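Local coordinates for extracellular solute-binding protein, family 1 (Bifidobacterium longum subsp. infantis, PDB 6FTH) that probably captures human milk oligosaccharides outside the cell and hands them to an ABC transporter for import, at residues F208-P213 with G225-A230; S212-L217 with D249-V254; L216-G221 with T327-S332; K256-L261 with T480-G485. All blocks are in the same frame, centred on the assembly; numbering follows the deposited sequence.

Contact 1. Residues F208-P213 with G225-A230; sequences FTYYSP and GFNKGA
The ring of Phe226 packs against the segment 208-213 and makes the dense half of this contact. Phe208 sets its CB over one face of that ring, offset toward the rim and 3.9 Å from the ring centroid, a CH-pi contact. The two phenyl planes are close to parallel, 20° apart, but slid so far that their centroids stand 5.8 Å from each other and they hardly overlap. Ser212 brings its CB to within 3.9 Å of Phe226 CE2, so the ring is gripped by two points of a segment that folds into a type II turn from Thr209 to Ser212. The type I turn from Gly225 to Lys228 presents the ring, and CG of Phe226, anti to the carbonyl carbon (chi1 -69°), directs it at Phe208 and Ser212.

The other half is polar, water-bridged and partly exposed. Tyr210 slants across Asn227 with ring and amide planes only 15° apart; its OH lies 3.5 Å from Asn227 CG and CE1 3.3 Å from Asn227 O. No direct hydrogen bond joins the segments. One water donates to both Phe208 O and Phe226 O; a second donates to Asn227 O and sits 2.8 Å from Tyr210 OH. The Asn227 amide is fixed through OD1 by Gln153 NE2 and Gly152 N. Packing on the Phe226 ring thus holds the two segments together, while waters link their carbonyls and the Tyr210 hydroxyl.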
loop_
_atom_site.group_PDB
_atom_site.type_symbol
_atom_site.label_atom_id
_atom_site.label_comp_id
_atom_site.label_asym_id
_atom_site.label_seq_id
_atom_site.Cartn_x
_atom_site.Cartn_y
_atom_site.Cartn_z
ATOM N N PHE A 208 -10.231 -2.654 5.139
ATOM C CA PHE A 208 -9.479 -1.706 5.962
ATOM C C PHE A 208 -8.449 -1.009 5.084
ATOM O O PHE A 208 -7.574 -1.661 4.504
ATOM C CB PHE A 208 -8.866 -2.411 7.171
ATOM C CG PHE A 208 -9.903 -3.007 8.052
ATOM C CD1 PHE A 208 -10.704 -2.204 8.852
ATOM C CD2 PHE A 208 -10.159 -4.370 8.018
ATOM C CE1 PHE A 208 -11.686 -2.738 9.633
ATOM C CE2 PHE A 208 -11.169 -4.914 8.791
ATOM C CZ PHE A 208 -11.942 -4.108 9.600
ATOM N N THR A 209 -8.596 0.313 4.944
ATOM C CA THR A 209 -7.885 1.095 3.942
ATOM C C THR A 209 -6.515 1.524 4.451
ATOM O O THR A 209 -6.186 1.386 5.631
ATOM C CB THR A 209 -8.695 2.349 3.579
ATOM O OG1 THR A 209 -8.684 3.256 4.683
ATOM C CG2 THR A 209 -10.165 1.986 3.241
ATOM N N TYR A 210 -5.719 2.095 3.552
ATOM C CA TYR A 210 -4.574 2.862 4.005
ATOM C C TYR A 210 -5.037 3.855 5.063
ATOM O O TYR A 210 -6.120 4.443 4.966
ATOM C CB TYR A 210 -3.957 3.636 2.846
ATOM C CG TYR A 210 -2.924 2.878 2.060
ATOM C CD1 TYR A 210 -3.241 1.681 1.419
ATOM C CD2 TYR A 210 -1.620 3.362 1.956
ATOM C CE1 TYR A 210 -2.285 0.994 0.689
ATOM C CE2 TYR A 210 -0.649 2.675 1.233
ATOM C CZ TYR A 210 -0.994 1.489 0.604
ATOM O OH TYR A 210 -0.033 0.810 -0.114
ATOM N N TYR A 211 -4.236 4.016 6.097
ATOM C CA TYR A 211 -4.468 5.012 7.140
ATOM C C TYR A 211 -5.763 4.751 7.904
ATOM O O TYR A 211 -6.333 5.648 8.517
ATOM C CB TYR A 211 -4.400 6.452 6.595
ATOM C CG TYR A 211 -3.420 6.610 5.426
ATOM C CD1 TYR A 211 -2.126 6.117 5.493
ATOM C CD2 TYR A 211 -3.827 7.202 4.221
ATOM C CE1 TYR A 211 -1.269 6.200 4.409
ATOM C CE2 TYR A 211 -2.973 7.301 3.147
ATOM C CZ TYR A 211 -1.696 6.794 3.239
ATOM O OH TYR A 211 -0.825 6.859 2.178
ATOM N N SER A 212 -6.190 3.493 7.930
ATOM C CA SER A 212 -7.411 3.118 8.618
ATOM C C SER A 212 -7.319 3.444 10.109
ATOM O O SER A 212 -6.269 3.223 10.723
ATOM C CB SER A 212 -7.594 1.609 8.493
ATOM O OG SER A 212 -8.700 1.174 9.261
ATOM N N PRO A 213 -8.418 3.890 10.740
ATOM C CA PRO A 213 -8.435 3.984 12.208
ATOM C C PRO A 213 -8.081 2.660 12.864
ATOM O O PRO A 213 -7.616 2.647 14.011
ATOM C CB PRO A 213 -9.882 4.399 12.546
ATOM C CG PRO A 213 -10.699 4.096 11.289
ATOM C CD PRO A 213 -9.713 4.249 10.137
ATOM N N GLY A 225 -1.477 -5.231 8.359
ATOM C CA GLY A 225 -0.751 -5.186 7.096
ATOM C C GLY A 225 -1.582 -4.507 6.031
ATOM O O GLY A 225 -1.978 -5.109 5.027
ATOM N N PHE A 226 -1.832 -3.229 6.246
ATOM C CA PHE A 226 -2.855 -2.537 5.479
ATOM C C PHE A 226 -2.391 -2.003 4.119
ATOM O O PHE A 226 -3.213 -1.418 3.401
ATOM C CB PHE A 226 -3.531 -1.441 6.321
ATOM C CG PHE A 226 -4.406 -1.958 7.459
ATOM C CD1 PHE A 226 -4.894 -3.255 7.502
ATOM C CD2 PHE A 226 -4.746 -1.111 8.504
ATOM C CE1 PHE A 226 -5.700 -3.680 8.555
ATOM C CE2 PHE A 226 -5.520 -1.534 9.556
ATOM C CZ PHE A 226 -6.016 -2.830 9.574
ATOM N N ASN A 227 -1.131 -2.188 3.713
ATOM C CA ASN A 227 -0.773 -1.814 2.343
ATOM C C ASN A 227 -1.478 -2.724 1.339
ATOM O O ASN A 227 -1.897 -2.268 0.266
ATOM C CB ASN A 227 0.731 -1.894 2.094
ATOM C CG ASN A 227 1.542 -0.721 2.663
ATOM O OD1 ASN A 227 1.138 -0.026 3.594
ATOM N ND2 ASN A 227 2.741 -0.542 2.099
ATOM N N LYS A 228 -1.596 -4.015 1.650
ATOM C CA LYS A 228 -2.045 -5.040 0.703
ATOM C C LYS A 228 -2.091 -6.394 1.404
ATOM O O LYS A 228 -1.422 -6.616 2.418
ATOM C CB LYS A 228 -1.132 -5.134 -0.526
ATOM C CG LYS A 228 0.353 -5.335 -0.225
ATOM C CD LYS A 228 1.191 -5.349 -1.514
ATOM C CE LYS A 228 2.681 -5.598 -1.263
ATOM N NZ LYS A 228 3.392 -4.440 -0.644
ATOM N N GLY A 229 -2.887 -7.293 0.847
ATOM C CA GLY A 229 -2.898 -8.684 1.272
ATOM C C GLY A 229 -4.117 -9.075 2.085
ATOM O O GLY A 229 -5.206 -8.513 1.934
ATOM N N ALA A 230 -3.933 -10.038 2.988
ATOM C CA ALA A 230 -5.060 -10.580 3.745
ATOM C C ALA A 230 -5.525 -9.647 4.859
ATOM O O ALA A 230 -6.701 -9.658 5.251
ATOM C CB ALA A 230 -4.658 -11.919 4.378
HETATM O O HOH W 1 -5.702 -1.408 2.445
HETATM O O HOH W 2 -0.336 -1.345 -1.840
#

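Contact 2. Residues S212-L217 with D249-V254; sequences SPMLLL and DEYKQV
Leu216 and Val254 bring the two backbones to a CA-CA distance of 6.5 Å, where the short 3-10 turn that begins at Pro213 packs against the first turns of helix 249-263. An ST turn opens the 3-10 segment: Ser212 OG accepts from Met214 N at 3.0 Å, the N-H pointing at it with an angle of 156°. No hydrogen bond crosses the interface; its side-chain contacts are apolar.

Met214 runs at about a right angle to Tyr251. Its side chain bends at chi2 (-49°), which turns the sulfur back toward the helix, and SD comes to 3.8 Å from Tyr251 CE1. This is a Met-aromatic contact with the sulfur oblique to the ring, 58° off its normal. The same SD touches Val254 CG1 at 3.7 Å, so the methionine fills the notch between residues one helical turn apart. Leu217 works from farther along the turn: its CD2 lies at the edge of the Tyr251 ring, near the ring plane, and also 3.9 Å from Tyr251 CA. Tyr251 is held at its far end by a hydrogen bond between its OH and Thr478 OG1 on helix 457-484, which also touches Met214, so the 3-10 turn is packed against both helices. The two methyls of Val254 divide the work, CG1 resting 4.1 Å from Leu216 CB and CG2 3.8 Å from Leu216 O.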
loop_
_atom_site.group_PDB
_atom_site.type_symbol
_atom_site.label_atom_id
_atom_site.label_comp_id
_atom_site.label_asym_id
_atom_site.label_seq_id
_atom_site.Cartn_x
_atom_site.Cartn_y
_atom_site.Cartn_z
ATOM N N SER A 212 -6.190 3.493 7.930
ATOM C CA SER A 212 -7.411 3.118 8.618
ATOM C C SER A 212 -7.319 3.444 10.109
ATOM O O SER A 212 -6.269 3.223 10.723
ATOM C CB SER A 212 -7.594 1.609 8.493
ATOM O OG SER A 212 -8.700 1.174 9.261
ATOM N N PRO A 213 -8.418 3.890 10.740
ATOM C CA PRO A 213 -8.435 3.984 12.208
ATOM C C PRO A 213 -8.081 2.660 12.864
ATOM O O PRO A 213 -7.616 2.647 14.011
ATOM C CB PRO A 213 -9.882 4.399 12.546
ATOM C CG PRO A 213 -10.699 4.096 11.289
ATOM C CD PRO A 213 -9.713 4.249 10.137
ATOM N N MET A 214 -8.288 1.546 12.159
ATOM C CA MET A 214 -7.984 0.253 12.781
ATOM C C MET A 214 -6.503 -0.026 12.858
ATOM O O MET A 214 -6.098 -1.095 13.318
ATOM C CB MET A 214 -8.732 -0.884 12.086
ATOM C CG MET A 214 -10.231 -0.764 12.209
ATOM S SD MET A 214 -10.691 -0.475 13.916
ATOM C CE MET A 214 -12.437 -0.056 13.802
ATOM N N LEU A 215 -5.668 0.910 12.449
ATOM C CA LEU A 215 -4.261 0.809 12.802
ATOM C C LEU A 215 -4.054 0.747 14.314
ATOM O O LEU A 215 -2.987 0.307 14.756
ATOM C CB LEU A 215 -3.495 1.967 12.185
ATOM C CG LEU A 215 -3.276 1.888 10.683
ATOM C CD1 LEU A 215 -2.850 3.243 10.167
ATOM C CD2 LEU A 215 -2.224 0.821 10.329
ATOM N N LEU A 216 -5.036 1.162 15.123
ATOM C CA LEU A 216 -4.936 0.985 16.575
ATOM C C LEU A 216 -4.963 -0.483 17.000
ATOM O O LEU A 216 -4.661 -0.779 18.161
ATOM C CB LEU A 216 -6.012 1.788 17.328
ATOM C CG LEU A 216 -5.766 3.297 17.395
ATOM C CD1 LEU A 216 -6.764 3.902 18.371
ATOM C CD2 LEU A 216 -4.362 3.654 17.821
ATOM N N LEU A 217 -5.285 -1.412 16.093
ATOM C CA LEU A 217 -5.125 -2.824 16.444
ATOM C C LEU A 217 -3.689 -3.137 16.828
ATOM O O LEU A 217 -3.443 -4.015 17.663
ATOM C CB LEU A 217 -5.535 -3.725 15.279
ATOM C CG LEU A 217 -7.038 -3.884 15.066
ATOM C CD1 LEU A 217 -7.370 -4.407 13.674
ATOM C CD2 LEU A 217 -7.607 -4.815 16.142
ATOM N N ASP A 249 -11.523 -9.858 20.814
ATOM C CA ASP A 249 -11.640 -8.886 21.894
ATOM C C ASP A 249 -10.827 -7.627 21.579
ATOM O O ASP A 249 -11.234 -6.513 21.928
ATOM C CB ASP A 249 -11.175 -9.519 23.201
ATOM C CG ASP A 249 -12.089 -10.650 23.674
ATOM O OD1 ASP A 249 -13.317 -10.615 23.391
ATOM O OD2 ASP A 249 -11.567 -11.566 24.361
ATOM N N GLU A 250 -9.697 -7.785 20.894
ATOM C CA GLU A 250 -8.873 -6.636 20.534
ATOM C C GLU A 250 -9.640 -5.638 19.672
ATOM O O GLU A 250 -9.580 -4.422 19.908
ATOM C CB GLU A 250 -7.642 -7.115 19.789
ATOM C CG GLU A 250 -6.639 -7.841 20.653
ATOM C CD GLU A 250 -6.830 -9.363 20.754
ATOM O OE1 GLU A 250 -7.931 -9.891 20.500
ATOM O OE2 GLU A 250 -5.835 -10.042 21.090
ATOM N N TYR A 251 -10.331 -6.133 18.637
ATOM C CA TYR A 251 -11.137 -5.272 17.770
ATOM C C TYR A 251 -12.255 -4.609 18.570
ATOM O O TYR A 251 -12.522 -3.407 18.432
ATOM C CB TYR A 251 -11.709 -6.123 16.620
ATOM C CG TYR A 251 -12.365 -5.395 15.457
ATOM C CD1 TYR A 251 -11.622 -4.583 14.619
ATOM C CD2 TYR A 251 -13.704 -5.567 15.178
ATOM C CE1 TYR A 251 -12.210 -3.925 13.541
ATOM C CE2 TYR A 251 -14.302 -4.928 14.100
ATOM C CZ TYR A 251 -13.550 -4.104 13.291
ATOM O OH TYR A 251 -14.097 -3.451 12.228
ATOM N N LYS A 252 -12.930 -5.383 19.414
ATOM C CA LYS A 252 -13.951 -4.810 20.287
ATOM C C LYS A 252 -13.385 -3.665 21.133
ATOM O O LYS A 252 -14.021 -2.615 21.269
ATOM C CB LYS A 252 -14.529 -5.902 21.193
ATOM C CG LYS A 252 -15.613 -5.378 22.159
ATOM C CD LYS A 252 -16.554 -6.445 22.759
ATOM C CE LYS A 252 -15.842 -7.640 23.315
ATOM N NZ LYS A 252 -16.834 -8.563 23.955
ATOM N N GLN A 253 -12.205 -3.854 21.718
ATOM C CA GLN A 253 -11.610 -2.833 22.573
ATOM C C GLN A 253 -11.235 -1.581 21.788
ATOM O O GLN A 253 -11.400 -0.465 22.293
ATOM C CB GLN A 253 -10.418 -3.413 23.325
ATOM C CG GLN A 253 -10.817 -4.490 24.368
ATOM C CD GLN A 253 -12.058 -4.100 25.182
ATOM O OE1 GLN A 253 -12.151 -2.982 25.693
ATOM N NE2 GLN A 253 -13.034 -5.010 25.268
ATOM N N VAL A 254 -10.716 -1.746 20.567
ATOM C CA VAL A 254 -10.427 -0.586 19.723
ATOM C C VAL A 254 -11.701 0.205 19.467
ATOM O O VAL A 254 -11.717 1.443 19.547
ATOM C CB VAL A 254 -9.779 -1.023 18.404
ATOM C CG1 VAL A 254 -9.740 0.139 17.429
ATOM C CG2 VAL A 254 -8.395 -1.553 18.668
#

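Contact 3. Residues L216-G221 with T327-S332; sequences LLNSTG and TVWDGS
One face of the Trp329 indole carries the amide of Asn218, with ND2 3.7 Å above the ring plane and offset toward the rim; Asp330 CB lies over the same face, also toward the rim. At the indole edge, NE1 is hydrogen-bonded to Gln153 O. The amide plane is tilted 45° to the indole, and the two side chains cross at about a right angle. Asn218 CG lies anti to its own carbonyl carbon (chi1 -70°), which swings the amide across the run 327-330 and brings OD1 to 3.2 Å from Trp329 C. ND2 is tied to Leu215 O and Thr224 OG1, which fixes the rotation of the amide.

The backbones join through a single hydrogen bond, Val328 N to Asn218 O, 3.3 Å long and nearly straight at 170°. Asn218 O also takes Gly221 N, the two donors arriving from opposite faces of its plane. An irregular helical turn, 217-219, is thus docked on an extended loop, and that loop bends into an Asx turn where Asp330 OD1 accepts from Ser332 N. The hydroxyl of Ser332 donates to the same oxygen at 2.7 Å, on its syn lone pair. Beside the backbone bond, Val328 CG2 packs 3.5 Å from Asn218 OD1.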
loop_
_atom_site.group_PDB
_atom_site.type_symbol
_atom_site.label_atom_id
_atom_site.label_comp_id
_atom_site.label_asym_id
_atom_site.label_seq_id
_atom_site.Cartn_x
_atom_site.Cartn_y
_atom_site.Cartn_z
ATOM N N LEU A 216 -5.036 1.162 15.123
ATOM C CA LEU A 216 -4.936 0.985 16.575
ATOM C C LEU A 216 -4.963 -0.483 17.000
ATOM O O LEU A 216 -4.661 -0.779 18.161
ATOM C CB LEU A 216 -6.012 1.788 17.328
ATOM C CG LEU A 216 -5.766 3.297 17.395
ATOM C CD1 LEU A 216 -6.764 3.902 18.371
ATOM C CD2 LEU A 216 -4.362 3.654 17.821
ATOM N N LEU A 217 -5.285 -1.412 16.093
ATOM C CA LEU A 217 -5.125 -2.824 16.444
ATOM C C LEU A 217 -3.689 -3.137 16.828
ATOM O O LEU A 217 -3.443 -4.015 17.663
ATOM C CB LEU A 217 -5.535 -3.725 15.279
ATOM C CG LEU A 217 -7.038 -3.884 15.066
ATOM C CD1 LEU A 217 -7.370 -4.407 13.674
ATOM C CD2 LEU A 217 -7.607 -4.815 16.142
ATOM N N ASN A 218 -2.722 -2.405 16.270
ATOM C CA ASN A 218 -1.326 -2.645 16.629
ATOM C C ASN A 218 -1.070 -2.370 18.114
ATOM O O ASN A 218 -0.196 -3.012 18.727
ATOM C CB ASN A 218 -0.426 -1.777 15.743
ATOM C CG ASN A 218 -0.425 -2.243 14.293
ATOM O OD1 ASN A 218 0.099 -3.324 13.949
ATOM N ND2 ASN A 218 -1.018 -1.436 13.419
ATOM N N SER A 219 -1.829 -1.439 18.699
ATOM C CA SER A 219 -1.759 -1.153 20.132
ATOM C C SER A 219 -2.052 -2.380 20.960
ATOM O O SER A 219 -1.602 -2.461 22.109
ATOM C CB SER A 219 -2.812 -0.116 20.541
ATOM O OG SER A 219 -2.598 1.107 19.887
ATOM N N THR A 220 -2.858 -3.291 20.428
ATOM C CA THR A 220 -3.327 -4.459 21.169
ATOM C C THR A 220 -2.443 -5.671 20.977
ATOM O O THR A 220 -2.704 -6.710 21.610
ATOM C CB THR A 220 -4.765 -4.831 20.767
ATOM O OG1 THR A 220 -4.796 -5.464 19.478
ATOM C CG2 THR A 220 -5.676 -3.621 20.754
ATOM N N GLY A 221 -1.421 -5.575 20.143
ATOM C CA GLY A 221 -0.543 -6.686 19.874
ATOM C C GLY A 221 -0.887 -7.494 18.645
ATOM O O GLY A 221 -0.289 -8.558 18.442
ATOM N N THR A 327 3.662 -4.504 22.079
ATOM C CA THR A 327 3.000 -3.567 21.182
ATOM C C THR A 327 3.745 -3.573 19.856
ATOM O O THR A 327 4.978 -3.549 19.822
ATOM C CB THR A 327 3.048 -2.169 21.804
ATOM O OG1 THR A 327 2.492 -2.189 23.129
ATOM C CG2 THR A 327 2.220 -1.176 20.986
ATOM N N VAL A 328 2.999 -3.607 18.761
ATOM C CA VAL A 328 3.578 -3.795 17.434
ATOM C C VAL A 328 3.233 -2.586 16.579
ATOM O O VAL A 328 2.601 -1.646 17.054
ATOM C CB VAL A 328 3.119 -5.116 16.787
ATOM C CG1 VAL A 328 3.621 -6.287 17.648
ATOM C CG2 VAL A 328 1.569 -5.174 16.598
ATOM N N TRP A 329 3.669 -2.597 15.319
ATOM C CA TRP A 329 3.210 -1.636 14.334
ATOM C C TRP A 329 3.029 -2.391 13.018
ATOM O O TRP A 329 3.519 -3.508 12.851
ATOM C CB TRP A 329 4.126 -0.394 14.223
ATOM C CG TRP A 329 3.567 0.620 13.289
ATOM C CD1 TRP A 329 4.089 1.010 12.082
ATOM C CD2 TRP A 329 2.344 1.343 13.453
ATOM N NE1 TRP A 329 3.265 1.918 11.487
ATOM C CE2 TRP A 329 2.187 2.149 12.307
ATOM C CE3 TRP A 329 1.356 1.367 14.441
ATOM C CZ2 TRP A 329 1.089 2.967 12.131
ATOM C CZ3 TRP A 329 0.259 2.187 14.255
ATOM C CH2 TRP A 329 0.139 2.966 13.119
ATOM N N ASP A 330 2.283 -1.774 12.104
ATOM C CA ASP A 330 1.945 -2.375 10.817
ATOM C C ASP A 330 3.183 -2.942 10.138
ATOM O O ASP A 330 4.217 -2.283 10.051
ATOM C CB ASP A 330 1.294 -1.281 9.947
ATOM C CG ASP A 330 0.790 -1.790 8.624
ATOM O OD1 ASP A 330 1.616 -1.920 7.681
ATOM O OD2 ASP A 330 -0.449 -2.040 8.542
ATOM N N GLY A 331 3.041 -4.153 9.605
ATOM C CA GLY A 331 4.161 -4.874 9.052
ATOM C C GLY A 331 4.287 -4.822 7.548
ATOM O O GLY A 331 5.036 -5.623 6.975
ATOM N N SER A 332 3.563 -3.930 6.886
ATOM C CA SER A 332 3.594 -3.888 5.443
ATOM C C SER A 332 4.940 -3.381 4.922
ATOM O O SER A 332 5.798 -2.867 5.647
ATOM C CB SER A 332 2.537 -2.916 4.911
ATOM O OG SER A 332 1.221 -3.175 5.368
#

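Contact 4. Residues K256-L261 with T480-G485; sequences KYYHKL and TWMSKG
His259 stretches across to the end of the other helix and lays its imidazole against Gly485. Its first torsion is extended (chi1 178°), which carries the ring out to the C-terminal end of helix 457-484, and two different parts of it are used. At the edge, ND1 donates to Met482 O at 2.8 Å; the oxygen lies in the ring plane, yet the donor stands well above the carbonyl plane, 56° out of it. Over one face sits Gly485, its N 3.2 Å above the plane toward the rim and its CA 3.7 Å from the ring centroid in a CH-pi contact. His259 CA also touches Met482 O, at 3.2 Å.

On the other flank Tyr258 and Met482 lie side by side and point the same way. Met482 bends at chi3, curling CE to 3.8 Å from Tyr258 CG, while its sulfur stays oblique to the ring in a Met-aromatic contact. Tyr258 OH bonds onward to Pro213 O.

The segment axes approach to 7.5 Å and cross at -33°. This is close helix-helix packing at a C-terminus, where Gly485 leaves helix 457-484 with positive phi and a histidine from the neighbouring helix covers the turn.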
loop_
_atom_site.group_PDB
_atom_site.type_symbol
_atom_site.label_atom_id
_atom_site.label_comp_id
_atom_site.label_asym_id
_atom_site.label_seq_id
_atom_site.Cartn_x
_atom_site.Cartn_y
_atom_site.Cartn_z
ATOM N N LYS A 256 -14.450 0.313 21.271
ATOM C CA LYS A 256 -14.913 0.974 22.486
ATOM C C LYS A 256 -14.069 2.210 22.789
ATOM O O LYS A 256 -14.603 3.234 23.232
ATOM C CB LYS A 256 -14.904 -0.005 23.651
ATOM C CG LYS A 256 -16.018 -1.046 23.554
ATOM C CD LYS A 256 -16.046 -1.951 24.781
ATOM C CE LYS A 256 -16.789 -1.306 25.936
ATOM N NZ LYS A 256 -17.024 -2.277 27.039
ATOM N N TYR A 257 -12.755 2.129 22.554
ATOM C CA TYR A 257 -11.883 3.281 22.778
ATOM C C TYR A 257 -12.266 4.417 21.854
ATOM O O TYR A 257 -12.402 5.569 22.297
ATOM C CB TYR A 257 -10.418 2.874 22.591
ATOM C CG TYR A 257 -9.403 3.973 22.841
ATOM C CD1 TYR A 257 -9.220 4.500 24.108
ATOM C CD2 TYR A 257 -8.613 4.441 21.819
ATOM C CE1 TYR A 257 -8.288 5.492 24.335
ATOM C CE2 TYR A 257 -7.675 5.421 22.041
ATOM C CZ TYR A 257 -7.508 5.922 23.297
ATOM O OH TYR A 257 -6.569 6.908 23.509
ATOM N N TYR A 258 -12.441 4.114 20.560
ATOM C CA TYR A 258 -12.867 5.152 19.619
ATOM C C TYR A 258 -14.206 5.736 20.023
ATOM O O TYR A 258 -14.416 6.948 19.908
ATOM C CB TYR A 258 -12.931 4.638 18.191
ATOM C CG TYR A 258 -11.594 4.704 17.465
ATOM C CD1 TYR A 258 -10.876 5.899 17.379
ATOM C CD2 TYR A 258 -11.040 3.572 16.876
ATOM C CE1 TYR A 258 -9.660 5.961 16.700
ATOM C CE2 TYR A 258 -9.833 3.630 16.213
ATOM C CZ TYR A 258 -9.142 4.819 16.128
ATOM O OH TYR A 258 -7.956 4.888 15.453
ATOM N N HIS A 259 -15.131 4.904 20.504
ATOM C CA HIS A 259 -16.420 5.480 20.894
ATOM C C HIS A 259 -16.260 6.425 22.080
ATOM O O HIS A 259 -16.912 7.475 22.134
ATOM C CB HIS A 259 -17.457 4.409 21.200
ATOM C CG HIS A 259 -18.764 4.986 21.644
ATOM N ND1 HIS A 259 -19.483 5.859 20.860
ATOM C CD2 HIS A 259 -19.440 4.880 22.811
ATOM C CE1 HIS A 259 -20.567 6.242 21.516
ATOM N NE2 HIS A 259 -20.560 5.664 22.702
ATOM N N LYS A 260 -15.384 6.085 23.020
ATOM C CA LYS A 260 -15.117 6.980 24.131
ATOM C C LYS A 260 -14.587 8.309 23.616
ATOM O O LYS A 260 -15.102 9.377 23.965
ATOM C CB LYS A 260 -14.125 6.330 25.098
ATOM C CG LYS A 260 -13.878 7.169 26.364
ATOM C CD LYS A 260 -12.833 6.553 27.287
ATOM C CE LYS A 260 -12.833 7.273 28.650
ATOM N NZ LYS A 260 -11.658 6.927 29.496
ATOM N N LEU A 261 -13.584 8.258 22.742
ATOM C CA LEU A 261 -13.017 9.476 22.179
ATOM C C LEU A 261 -14.072 10.291 21.442
ATOM O O LEU A 261 -14.154 11.516 21.610
ATOM C CB LEU A 261 -11.880 9.129 21.225
ATOM C CG LEU A 261 -10.645 8.429 21.812
ATOM C CD1 LEU A 261 -9.487 8.383 20.784
ATOM C CD2 LEU A 261 -10.162 9.029 23.101
ATOM N N THR A 480 -21.346 2.216 13.321
ATOM C CA THR A 480 -22.417 2.533 14.269
ATOM C C THR A 480 -21.919 2.454 15.706
ATOM O O THR A 480 -22.176 3.347 16.521
ATOM C CB THR A 480 -23.597 1.581 14.040
ATOM O OG1 THR A 480 -24.114 1.808 12.720
ATOM C CG2 THR A 480 -24.685 1.802 15.089
ATOM N N TRP A 481 -21.173 1.394 16.038
ATOM C CA TRP A 481 -20.695 1.230 17.398
ATOM C C TRP A 481 -19.676 2.303 17.771
ATOM O O TRP A 481 -19.620 2.730 18.930
ATOM C CB TRP A 481 -20.037 -0.136 17.548
ATOM C CG TRP A 481 -20.974 -1.293 17.526
ATOM C CD1 TRP A 481 -22.297 -1.301 17.874
ATOM C CD2 TRP A 481 -20.647 -2.632 17.140
ATOM N NE1 TRP A 481 -22.808 -2.578 17.737
ATOM C CE2 TRP A 481 -21.812 -3.409 17.289
ATOM C CE3 TRP A 481 -19.472 -3.251 16.696
ATOM C CZ2 TRP A 481 -21.841 -4.775 17.002
ATOM C CZ3 TRP A 481 -19.501 -4.625 16.407
ATOM C CH2 TRP A 481 -20.679 -5.364 16.559
ATOM N N MET A 482 -18.846 2.727 16.818
ATOM C CA MET A 482 -17.895 3.794 17.105
ATOM C C MET A 482 -18.616 5.112 17.378
ATOM O O MET A 482 -18.258 5.848 18.313
ATOM C CB MET A 482 -16.928 3.937 15.925
ATOM C CG MET A 482 -15.845 2.831 15.872
ATOM S SD MET A 482 -14.886 2.845 14.354
ATOM C CE MET A 482 -14.001 4.424 14.529
ATOM N N SER A 483 -19.641 5.413 16.585
ATOM C CA SER A 483 -20.336 6.693 16.701
ATOM C C SER A 483 -21.341 6.692 17.842
ATOM O O SER A 483 -21.420 7.666 18.603
ATOM C CB SER A 483 -21.048 7.009 15.397
ATOM O OG SER A 483 -20.116 7.300 14.371
ATOM N N LYS A 484 -22.128 5.621 17.975
ATOM C CA LYS A 484 -23.298 5.650 18.843
ATOM C C LYS A 484 -23.243 4.686 20.021
ATOM O O LYS A 484 -24.155 4.709 20.857
ATOM C CB LYS A 484 -24.567 5.381 18.020
ATOM C CG LYS A 484 -24.802 6.369 16.895
ATOM C CD LYS A 484 -25.829 5.829 15.905
ATOM C CE LYS A 484 -26.079 6.790 14.750
ATOM N NZ LYS A 484 -26.692 8.075 15.200
ATOM N N GLY A 485 -22.222 3.836 20.117
ATOM C CA GLY A 485 -22.181 2.838 21.165
ATOM C C GLY A 485 -22.987 1.596 20.806
ATOM O O GLY A 485 -23.456 1.421 19.678
#

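How the contacts relate
Contacts 1, 2 and 3 all draw on the long loop between strands 197-199 and 235-238. Contacts 1 and 2 share Ser212 and Pro213, contacts 2 and 3 share Leu216 and Leu217. Their centres lie about 12 Å (1 to 2), 9 Å (2 to 3) and 12 Å (1 to 3) apart. Contact 4 lies about 11 Å from contact 2; both use helix 249-263, and Met214 CE packs on Met482 SD between them. Along the chain the segments of contacts 1 and 3 alternate, and contact 4 opens after contacts 1 and 2 have closed. Phe226 N meets Asp330 OD2, joining contact 1 to contact 3. Together they fasten one winding loop to two helices and a distant chain segment.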